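Local coordinates for sarcolemmal membrane-associated protein (Homo sapiens, PDB 6AR0) that is an FHA-domain adaptor of the STRIPAK complex, which in its SLMAP-containing form dephosphorylates STK3 and so inhibits Hippo signaling, at residues I28-V34 and L51-L57; L69-S75 and L85-E91. All blocks are in the same frame, centred on the assembly; numbering follows the deposited sequence.

Interaction 1: residues I28-V34 and L51-L57; sequences IKIGRSV and LSRNHAL
Leu-51 offers its carbonyl O to the guanidinium edge of Arg-32: NH1 lies 2.9 Å from that oxygen, on a lone pair in the carbonyl plane. With CG anti to the backbone N (chi1 -169°) and a bend at chi3, the arginine chain brings NH1 there. If an alanine stood here, the Leu-51 carbonyl would probably lose its side-chain donor and the water between NH1 and Arg-53 N one partner. Ser-52 O takes the backbone N of Arg-32, while Ser-52 OG turns to Ser-75 N. At Arg-53 the chain crowds Gly-31, whose CA lies 3.4 Å from Arg-53 O; glycine suits, since a CB would fall too close. The extended Arg-53 lays one guanidinium face on Val-34 CG2, 3.5 Å from its NH1. Asn-54 OD1 receives Lys-29 NZ at 2.7 Å, almost in line with the amide C=O. His-55 and Ala-56 both oppose Ile-30 in a beta bulge, their two N-H groups sharing Ile-30 O. Both nitrogens fix the His-55 ring: ND1 accepts from Ser-52 N and NE2 bonds Gly-77 O. Ala-56 returns O to Ile-30 N at 2.9 Å, its methyl small enough to lie against Ile-30 CD1, and Leu-57 lays CD1 on Ile-28 O. These Gly-Arg and Ser-x-x-His signatures hold the loop beside strand 28-32 and gather Lys-29, Arg-32 and Arg-53, consistent with phosphopeptide recognition as in other FHA domains.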
loop_
_atom_site.group_PDB
_atom_site.type_symbol
_atom_site.label_atom_id
_atom_site.label_comp_id
_atom_site.label_asym_id
_atom_site.label_seq_id
_atom_site.Cartn_x
_atom_site.Cartn_y
_atom_site.Cartn_z
ATOM N N ILE A 28 0.847 -9.186 3.915
ATOM C CA ILE A 28 -0.283 -8.418 4.418
ATOM C C ILE A 28 -1.110 -7.901 3.247
ATOM O O ILE A 28 -0.574 -7.309 2.302
ATOM C CB ILE A 28 0.210 -7.269 5.318
ATOM C CG1 ILE A 28 0.899 -7.829 6.578
ATOM C CG2 ILE A 28 -0.938 -6.336 5.703
ATOM C CD1 ILE A 28 0.012 -8.678 7.483
ATOM N N LYS A 29 -2.421 -8.116 3.329
ATOM C CA LYS A 29 -3.343 -7.594 2.338
ATOM C C LYS A 29 -3.505 -6.087 2.505
ATOM O O LYS A 29 -3.595 -5.563 3.626
ATOM C CB LYS A 29 -4.704 -8.263 2.487
ATOM C CG LYS A 29 -5.610 -8.016 1.287
ATOM C CD LYS A 29 -6.768 -8.993 1.229
ATOM C CE LYS A 29 -7.905 -8.502 2.082
ATOM N NZ LYS A 29 -9.068 -9.423 1.982
ATOM N N ILE A 30 -3.507 -5.393 1.378
ATOM C CA ILE A 30 -3.908 -3.995 1.284
ATOM C C ILE A 30 -5.292 -3.966 0.666
ATOM O O ILE A 30 -5.524 -4.604 -0.367
ATOM C CB ILE A 30 -2.916 -3.219 0.409
ATOM C CG1 ILE A 30 -1.533 -3.220 1.076
ATOM C CG2 ILE A 30 -3.408 -1.800 0.162
ATOM C CD1 ILE A 30 -0.380 -3.204 0.124
ATOM N N GLY A 31 -6.221 -3.252 1.292
ATOM C CA GLY A 31 -7.558 -3.223 0.736
ATOM C C GLY A 31 -8.469 -2.288 1.496
ATOM O O GLY A 31 -8.105 -1.701 2.521
ATOM N N ARG A 32 -9.683 -2.182 0.979
ATOM C CA ARG A 32 -10.697 -1.296 1.531
ATOM C C ARG A 32 -11.299 -1.874 2.805
ATOM O O ARG A 32 -11.501 -3.090 2.916
ATOM C CB ARG A 32 -11.811 -1.120 0.497
ATOM C CG ARG A 32 -12.798 -0.026 0.835
ATOM C CD ARG A 32 -13.824 0.163 -0.250
ATOM N NE ARG A 32 -14.790 -0.936 -0.272
ATOM C CZ ARG A 32 -14.858 -1.894 -1.195
ATOM N NH1 ARG A 32 -14.033 -1.926 -2.232
ATOM N NH2 ARG A 32 -15.785 -2.836 -1.085
ATOM N N SER A 33 -11.621 -0.989 3.745
ATOM C CA SER A 33 -12.325 -1.371 4.957
ATOM C C SER A 33 -13.670 -2.000 4.617
ATOM O O SER A 33 -14.455 -1.431 3.853
ATOM C CB SER A 33 -12.542 -0.112 5.789
ATOM O OG SER A 33 -13.276 -0.407 6.951
ATOM N N VAL A 34 -13.919 -3.178 5.189
ATOM C CA VAL A 34 -15.179 -3.895 5.052
ATOM C C VAL A 34 -15.469 -4.563 6.389
ATOM O O VAL A 34 -14.610 -4.627 7.274
ATOM C CB VAL A 34 -15.127 -4.947 3.923
ATOM C CG1 VAL A 34 -14.931 -4.270 2.571
ATOM C CG2 VAL A 34 -14.030 -5.974 4.191
ATOM N N LEU A 51 -10.397 2.155 -3.146
ATOM C CA LEU A 51 -9.660 0.897 -3.044
ATOM C C LEU A 51 -10.578 -0.287 -3.286
ATOM O O LEU A 51 -11.762 -0.263 -2.939
ATOM C CB LEU A 51 -9.024 0.715 -1.667
ATOM C CG LEU A 51 -7.602 1.299 -1.544
ATOM C CD1 LEU A 51 -7.576 2.820 -1.653
ATOM C CD2 LEU A 51 -6.945 0.860 -0.255
ATOM N N SER A 52 -10.010 -1.340 -3.862
ATOM C CA SER A 52 -10.679 -2.628 -3.942
ATOM C C SER A 52 -10.547 -3.379 -2.615
ATOM O O SER A 52 -9.671 -3.093 -1.791
ATOM C CB SER A 52 -10.083 -3.453 -5.087
ATOM O OG SER A 52 -10.286 -2.812 -6.331
ATOM N N ARG A 53 -11.440 -4.351 -2.406
ATOM C CA ARG A 53 -11.376 -5.161 -1.195
ATOM C C ARG A 53 -10.055 -5.909 -1.115
ATOM O O ARG A 53 -9.401 -5.929 -0.065
ATOM C CB ARG A 53 -12.543 -6.147 -1.168
ATOM C CG ARG A 53 -12.556 -7.042 0.067
ATOM C CD ARG A 53 -13.691 -8.058 0.040
ATOM N NE ARG A 53 -13.712 -8.861 1.265
ATOM C CZ ARG A 53 -14.693 -8.867 2.170
ATOM N NH1 ARG A 53 -15.788 -8.130 2.012
ATOM N NH2 ARG A 53 -14.580 -9.634 3.246
ATOM N N ASN A 54 -9.648 -6.529 -2.220
ATOM C CA ASN A 54 -8.370 -7.225 -2.331
ATOM C C ASN A 54 -7.537 -6.435 -3.333
ATOM O O ASN A 54 -7.491 -6.740 -4.521
ATOM C CB ASN A 54 -8.577 -8.657 -2.780
ATOM C CG ASN A 54 -9.569 -9.394 -1.910
ATOM O OD1 ASN A 54 -9.422 -9.442 -0.695
ATOM N ND2 ASN A 54 -10.599 -9.954 -2.529
ATOM N N HIS A 55 -6.904 -5.374 -2.845
ATOM C CA HIS A 55 -6.293 -4.389 -3.725
ATOM C C HIS A 55 -4.850 -4.738 -4.078
ATOM O O HIS A 55 -4.461 -4.721 -5.251
ATOM C CB HIS A 55 -6.379 -3.018 -3.048
ATOM C CG HIS A 55 -6.079 -1.885 -3.961
ATOM N ND1 HIS A 55 -7.056 -1.051 -4.455
ATOM C CD2 HIS A 55 -4.912 -1.481 -4.508
ATOM C CE1 HIS A 55 -6.494 -0.169 -5.257
ATOM N NE2 HIS A 55 -5.197 -0.408 -5.306
ATOM N N ALA A 56 -4.053 -5.055 -3.066
ATOM C CA ALA A 56 -2.640 -5.338 -3.264
ATOM C C ALA A 56 -2.170 -6.216 -2.111
ATOM O O ALA A 56 -2.924 -6.534 -1.186
ATOM C CB ALA A 56 -1.832 -4.040 -3.402
ATOM N N LEU A 57 -0.912 -6.629 -2.199
ATOM C CA LEU A 57 -0.273 -7.481 -1.216
ATOM C C LEU A 57 1.143 -6.969 -1.016
ATOM O O LEU A 57 1.821 -6.652 -1.991
ATOM C CB LEU A 57 -0.246 -8.901 -1.774
ATOM C CG LEU A 57 0.070 -10.057 -0.832
ATOM C CD1 LEU A 57 -0.976 -10.185 0.262
ATOM C CD2 LEU A 57 0.172 -11.342 -1.627
HETATM O O HOH W 1 -10.124 -5.464 2.556
HETATM O O HOH W 2 -13.806 -4.279 -4.106
#

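Interaction 2: residues L69-S75 and L85-E91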
loop_
_atom_site.group_PDB
_atom_site.type_symbol
_atom_site.label_atom_id
_atom_site.label_comp_id
_atom_site.label_asym_id
_atom_site.label_seq_id
_atom_site.Cartn_x
_atom_site.Cartn_y
_atom_site.Cartn_z
ATOM N N LEU A 69 5.714 -5.380 -3.389
ATOM C CA LEU A 69 4.324 -4.987 -3.516
ATOM C C LEU A 69 3.768 -5.580 -4.803
ATOM O O LEU A 69 4.440 -5.570 -5.841
ATOM C CB LEU A 69 4.245 -3.457 -3.564
ATOM C CG LEU A 69 2.877 -2.791 -3.664
ATOM C CD1 LEU A 69 2.020 -3.124 -2.456
ATOM C CD2 LEU A 69 3.035 -1.281 -3.802
ATOM N N GLN A 70 2.549 -6.114 -4.741
ATOM C CA GLN A 70 1.901 -6.695 -5.905
ATOM C C GLN A 70 0.459 -6.223 -5.968
ATOM O O GLN A 70 -0.273 -6.314 -4.976
ATOM C CB GLN A 70 1.937 -8.221 -5.815
ATOM C CG GLN A 70 1.321 -8.907 -6.999
ATOM C CD GLN A 70 1.500 -10.395 -6.921
ATOM O OE1 GLN A 70 1.470 -10.979 -5.833
ATOM N NE2 GLN A 70 1.705 -11.024 -8.063
ATOM N N ASP A 71 0.034 -5.759 -7.139
ATOM C CA ASP A 71 -1.365 -5.415 -7.349
ATOM C C ASP A 71 -2.141 -6.699 -7.625
ATOM O O ASP A 71 -1.751 -7.489 -8.493
ATOM C CB ASP A 71 -1.495 -4.450 -8.529
ATOM C CG ASP A 71 -2.911 -3.983 -8.740
ATOM O OD1 ASP A 71 -3.778 -4.840 -9.013
ATOM O OD2 ASP A 71 -3.134 -2.758 -8.590
ATOM N N THR A 72 -3.208 -6.929 -6.865
ATOM C CA THR A 72 -4.017 -8.146 -6.998
ATOM C C THR A 72 -5.347 -7.855 -7.699
ATOM O O THR A 72 -6.432 -8.089 -7.173
ATOM C CB THR A 72 -4.226 -8.790 -5.627
ATOM O OG1 THR A 72 -4.892 -7.874 -4.752
ATOM C CG2 THR A 72 -2.915 -9.189 -5.003
ATOM N N LYS A 73 -5.249 -7.356 -8.931
ATOM C CA LYS A 73 -6.419 -7.057 -9.758
ATOM C C LYS A 73 -7.249 -5.908 -9.185
ATOM O O LYS A 73 -8.480 -5.958 -9.192
ATOM C CB LYS A 73 -7.292 -8.299 -9.993
ATOM C CG LYS A 73 -6.517 -9.496 -10.507
ATOM C CD LYS A 73 -7.431 -10.634 -10.913
ATOM C CE LYS A 73 -6.634 -11.844 -11.381
ATOM N NZ LYS A 73 -5.904 -12.518 -10.270
ATOM N N SER A 74 -6.587 -4.858 -8.704
ATOM C CA SER A 74 -7.325 -3.703 -8.221
ATOM C C SER A 74 -8.062 -3.049 -9.382
ATOM O O SER A 74 -7.599 -3.049 -10.527
ATOM C CB SER A 74 -6.398 -2.670 -7.575
ATOM O OG SER A 74 -5.682 -1.926 -8.545
ATOM N N SER A 75 -9.209 -2.451 -9.071
ATOM C CA SER A 75 -9.945 -1.719 -10.091
ATOM C C SER A 75 -9.223 -0.447 -10.503
ATOM O O SER A 75 -9.182 -0.120 -11.698
ATOM C CB SER A 75 -11.341 -1.374 -9.584
ATOM O OG SER A 75 -12.059 -2.545 -9.248
ATOM N N LEU A 85 1.396 -0.406 -11.475
ATOM C CA LEU A 85 1.901 -1.774 -11.523
ATOM C C LEU A 85 1.171 -2.640 -12.542
ATOM O O LEU A 85 1.804 -3.500 -13.165
ATOM C CB LEU A 85 1.817 -2.418 -10.145
ATOM C CG LEU A 85 2.540 -1.665 -9.038
ATOM C CD1 LEU A 85 2.686 -2.554 -7.816
ATOM C CD2 LEU A 85 3.896 -1.127 -9.489
ATOM N N SER A 86 -0.140 -2.448 -12.711
ATOM C CA SER A 86 -0.921 -3.250 -13.647
ATOM C C SER A 86 -2.138 -2.468 -14.124
ATOM O O SER A 86 -2.597 -1.524 -13.480
ATOM C CB SER A 86 -1.362 -4.568 -13.003
ATOM O OG SER A 86 -2.095 -4.306 -11.823
ATOM N N ARG A 87 -2.669 -2.899 -15.265
ATOM C CA ARG A 87 -3.927 -2.374 -15.759
ATOM C C ARG A 87 -5.047 -2.640 -14.770
ATOM O O ARG A 87 -4.987 -3.565 -13.967
ATOM C CB ARG A 87 -4.332 -3.111 -17.022
ATOM C CG ARG A 87 -3.648 -2.661 -18.255
ATOM C CD ARG A 87 -4.318 -3.324 -19.436
ATOM N NE ARG A 87 -4.131 -2.594 -20.685
ATOM C CZ ARG A 87 -3.078 -2.734 -21.483
ATOM N NH1 ARG A 87 -2.101 -3.574 -21.164
ATOM N NH2 ARG A 87 -3.007 -2.026 -22.598
ATOM N N GLY A 88 -6.124 -1.866 -14.910
ATOM C CA GLY A 88 -7.329 -2.104 -14.147
ATOM C C GLY A 88 -7.770 -3.552 -14.218
ATOM O O GLY A 88 -7.853 -4.148 -15.297
ATOM N N SER A 89 -8.050 -4.128 -13.054
ATOM C CA SER A 89 -8.561 -5.486 -12.913
ATOM C C SER A 89 -7.578 -6.551 -13.390
ATOM O O SER A 89 -7.980 -7.678 -13.676
ATOM C CB SER A 89 -9.927 -5.641 -13.589
ATOM O OG SER A 89 -10.854 -4.732 -13.011
ATOM N N GLU A 90 -6.285 -6.233 -13.444
ATOM C CA GLU A 90 -5.253 -7.200 -13.787
ATOM C C GLU A 90 -4.208 -7.285 -12.683
ATOM O O GLU A 90 -3.988 -6.331 -11.939
ATOM C CB GLU A 90 -4.586 -6.827 -15.109
ATOM C CG GLU A 90 -5.566 -6.808 -16.272
ATOM C CD GLU A 90 -4.883 -6.753 -17.625
ATOM O OE1 GLU A 90 -3.633 -6.788 -17.666
ATOM O OE2 GLU A 90 -5.598 -6.677 -18.649
ATOM N N GLU A 91 -3.566 -8.443 -12.583
ATOM C CA GLU A 91 -2.553 -8.695 -11.571
ATOM C C GLU A 91 -1.208 -8.195 -12.076
ATOM O O GLU A 91 -0.896 -8.324 -13.265
ATOM C CB GLU A 91 -2.482 -10.199 -11.282
ATOM C CG GLU A 91 -1.627 -10.581 -10.084
ATOM C CD GLU A 91 -1.499 -12.084 -9.918
ATOM O OE1 GLU A 91 -1.027 -12.753 -10.861
ATOM O OE2 GLU A 91 -1.876 -12.598 -8.843
HETATM O O HOH W 3 -1.174 -12.443 -5.458
HETATM O O HOH W 4 -1.991 -1.268 -10.710
HETATM O O HOH W 5 -4.374 -11.452 -7.998
HETATM O O HOH W 6 -5.080 -1.784 -11.574
HETATM O O HOH W 7 -10.826 -1.445 -13.601
#
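Glu-91 runs its side chain alongside the backbone of Asp-71, with CG 3.5 Å from Asp-71 O and its carboxylate beside the Gln-70 amide, the two planes 16° apart. Gln-70 NE2 is engaged by Ser-92 O, and a water donates to Gln-70 OE1 and, weakly, to Glu-91 OE2. Lys-73 suits this exposed place: its aliphatic CG packs near Glu-91 CB, while NZ, 4.3 Å from Glu-91 OE2, reaches that oxygen through a water rather than a salt bridge. Asp-71 is the buried acid. With CG anti to its backbone N (chi1 -176°), the carboxylate curls over its own turn; OD1 accepts Ser-74 N at 2.8 Å, an Asx motif, and OD2 accepts from Ser-74 OG on its syn lone pair and is also hydrogen-bonded to Thr-78 OG1. Ser-86 OG rests 3.2 Å from Asp-71 CG but spends its proton on Glu-90 O. Ser-89 N, in the type II turn from Arg-87 to Glu-90, donates to Ser-74 O at 2.8 Å. Leu-85 CD1 meets Leu-69 CG, and both leucines pack on Thr-78 and Ile-80 of strand 78-80, in the other sheet; the loop passes from strand 83-84 of that sheet to strand 95-97, next to strand 66-71.

From the N terminus, strand 28-32 leads into a long excursion that includes strand 44-46, and interaction 1 closes it where residues 51-57 return beside their starting strand. The chain then turns back as the hairpin 56-61/66-71. Interaction 2 opens on the second arm of that hairpin and closes around strands 78-80 and 83-84 when 85-91 comes back. The contacts therefore follow in series, neither nesting nor crossing, with centres about 11 Å apart. The hairpin joins them directly: Leu-57 N is hydrogen-bonded to Gln-70 O, and Asn-54 O makes a weak bond with Thr-72 OG1. Together they shape neighbouring loops at one end of the FHA beta sandwich.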